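Local coordinates for protein putative nucleoside-diphosphate-sugar epimerase (Staphylococcus aureus subsp. aureus, PDB 3E48) that is of unknown function but probably binds a nicotinamide dinucleotide, NAD(P), through a Rossmann-type domain, as in nucleoside-diphosphate-sugar epimerases, at residues A108-H111 against N112-F115. Residues are numbered along the deposited sequence; the frame is centred on the assembly and turned at random.
Sequences ADQH and NNPF
Q110 and N113 close a type I beta turn with H111 and N112 at its corners: N113 N donates to Q110 O over 3.0 Å in a nearly straight bond. The end-to-end directions of 108-111 and 112-115 are 147° apart, so the chain nearly reverses. The same two residues are joined a second time through their side-chain amides, N113 ND2 giving a hydrogen to Q110 OE1 at 2.8 Å. The acceptor lies close to the amide plane of N113, while the donor sits somewhat off the carbonyl plane of Q110. With chi1 at -168°, N113 CG stands opposite its own backbone N, which carries the amide back across the turn. Its other end, OD1, accepts from F115 N at 2.8 Å, in the carbonyl plane, forming an Asx turn; bonds at both ends thus fix which way round the amide lies. N113 ND2 also packs 3.6 Å from A108 CB, and this methyl meets F115 CD2 at 3.7 Å, an apolar contact between residues outside the four of the turn, the methyl oblique to the ring. At the corner, the flat groups of H111 and N112 stack nearly parallel, their planes 12° apart, with N112 OD1 over the centre of the imidazole. The turn belongs to the loop between strand 100-106 of the Rossmann-type sheet and helix 118-131, where the S118 hydroxyl, with one proton to give, is shared between hydrogen bonds to N113 O and F115 O. The Q110 amide is held at its nitrogen by L254 O, D109 forms a salt bridge with R139 of strand 134-143, and the second subunit reaches the loop through its R126, bonded to D109 O, and S125, bonded to H111 O. Helix 239-251 packs on the F115 side chain through L242, S245 and M246.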
ATOM      1  N   ALA B 108       7.984   7.326   0.470  1.00  5.68           N
ATOM      2  CA  ALA B 108       6.979   7.775  -0.502  1.00  4.47           C
ATOM      3  C   ALA B 108       5.961   6.650  -0.615  1.00  8.73           C
ATOM      4  O   ALA B 108       5.875   5.968  -1.638  1.00  8.58           O
ATOM      5  CB  ALA B 108       7.639   8.040  -1.852  1.00  5.87           C
ATOM      6  N   ASP B 109       5.180   6.474   0.449  1.00  7.73           N
ATOM      7  CA  ASP B 109       4.226   5.377   0.509  1.00  5.34           C
ATOM      8  C   ASP B 109       2.809   5.686   0.998  1.00  7.01           C
ATOM      9  O   ASP B 109       2.080   4.766   1.371  1.00  6.72           O
ATOM     10  CB  ASP B 109       4.818   4.268   1.387  1.00  7.82           C
ATOM     11  CG  ASP B 109       5.005   4.701   2.835  1.00 12.36           C
ATOM     12  OD1 ASP B 109       4.699   5.868   3.175  1.00  7.47           O
ATOM     13  OD2 ASP B 109       5.470   3.867   3.648  1.00 11.20           O
ATOM     14  N   GLN B 110       2.407   6.954   1.002  1.00  7.57           N
ATOM     15  CA  GLN B 110       1.060   7.293   1.461  1.00 10.04           C
ATOM     16  C   GLN B 110       0.012   6.797   0.470  1.00  8.73           C
ATOM     17  O   GLN B 110       0.321   6.533  -0.691  1.00  6.90           O
ATOM     18  CB  GLN B 110       0.915   8.803   1.663  1.00  6.70           C
ATOM     19  CG  GLN B 110       1.915   9.384   2.663  1.00  7.76           C
ATOM     20  CD  GLN B 110       3.088  10.066   1.981  1.00 11.08           C
ATOM     21  OE1 GLN B 110       3.616   9.567   0.984  1.00  7.87           O
ATOM     22  NE2 GLN B 110       3.511  11.210   2.524  1.00  7.63           N
ATOM     23  N   HIS B 111      -1.231   6.679   0.928  1.00  7.15           N
ATOM     24  CA  HIS B 111      -2.306   6.189   0.069  1.00  7.08           C
ATOM     25  C   HIS B 111      -2.490   7.019  -1.197  1.00  8.03           C
ATOM     26  O   HIS B 111      -2.978   6.512  -2.211  1.00 10.15           O
ATOM     27  CB  HIS B 111      -3.631   6.151   0.838  1.00 13.24           C
ATOM     28  CG  HIS B 111      -4.165   7.504   1.193  1.00 13.12           C
ATOM     29  ND1 HIS B 111      -3.774   8.188   2.321  1.00 19.58           N
ATOM     30  CD2 HIS B 111      -5.052   8.304   0.555  1.00 14.17           C
ATOM     31  CE1 HIS B 111      -4.398   9.352   2.367  1.00 16.64           C
ATOM     32  NE2 HIS B 111      -5.179   9.448   1.307  1.00 15.42           N
ATOM     33  N   ASN B 112      -2.106   8.291  -1.134  1.00  9.71           N
ATOM     34  CA  ASN B 112      -2.241   9.187  -2.282  1.00  9.99           C
ATOM     35  C   ASN B 112      -0.898   9.656  -2.843  1.00 12.08           C
ATOM     36  O   ASN B 112      -0.810  10.715  -3.466  1.00 10.70           O
ATOM     37  CB  ASN B 112      -3.104  10.400  -1.905  1.00 10.73           C
ATOM     38  CG  ASN B 112      -2.468  11.268  -0.832  1.00 12.16           C
ATOM     39  OD1 ASN B 112      -1.634  10.808  -0.053  1.00 11.01           O
ATOM     40  ND2 ASN B 112      -2.878  12.531  -0.776  1.00 17.35           N
ATOM     41  N   ASN B 113       0.151   8.868  -2.632  1.00  6.91           N
ATOM     42  CA  ASN B 113       1.460   9.247  -3.148  1.00  6.56           C
ATOM     43  C   ASN B 113       1.574   8.756  -4.592  1.00  6.84           C
ATOM     44  O   ASN B 113       1.450   7.562  -4.860  1.00  8.05           O
ATOM     45  CB  ASN B 113       2.573   8.645  -2.285  1.00  6.31           C
ATOM     46  CG  ASN B 113       3.927   9.241  -2.596  1.00  8.99           C
ATOM     47  OD1 ASN B 113       4.395   9.163  -3.723  1.00  8.44           O
ATOM     48  ND2 ASN B 113       4.562   9.849  -1.596  1.00  6.25           N
ATOM     49  N   PRO B 114       1.818   9.681  -5.539  1.00  7.60           N
ATOM     50  CA  PRO B 114       1.948   9.397  -6.970  1.00  9.57           C
ATOM     51  C   PRO B 114       3.218   8.673  -7.406  1.00  7.92           C
ATOM     52  O   PRO B 114       3.333   8.268  -8.568  1.00  8.84           O
ATOM     53  CB  PRO B 114       1.830  10.780  -7.598  1.00 10.43           C
ATOM     54  CG  PRO B 114       2.516  11.638  -6.600  1.00 10.31           C
ATOM     55  CD  PRO B 114       1.960  11.126  -5.285  1.00  7.96           C
ATOM     56  N   PHE B 115       4.172   8.519  -6.490  1.00  8.42           N
ATOM     57  CA  PHE B 115       5.413   7.819  -6.808  1.00  7.75           C
ATOM     58  C   PHE B 115       5.052   6.424  -7.320  1.00  7.74           C
ATOM     59  O   PHE B 115       4.303   5.692  -6.670  1.00  7.34           O
ATOM     60  CB  PHE B 115       6.305   7.712  -5.561  1.00  5.55           C
ATOM     61  CG  PHE B 115       7.595   6.975  -5.804  1.00  9.59           C
ATOM     62  CD1 PHE B 115       8.366   7.259  -6.927  1.00 10.23           C
ATOM     63  CD2 PHE B 115       8.037   5.999  -4.916  1.00 10.82           C
ATOM     64  CE1 PHE B 115       9.562   6.581  -7.165  1.00  9.74           C
ATOM     65  CE2 PHE B 115       9.233   5.313  -5.144  1.00  9.87           C
ATOM     66  CZ  PHE B 115       9.996   5.605  -6.271  1.00 10.32           C
TER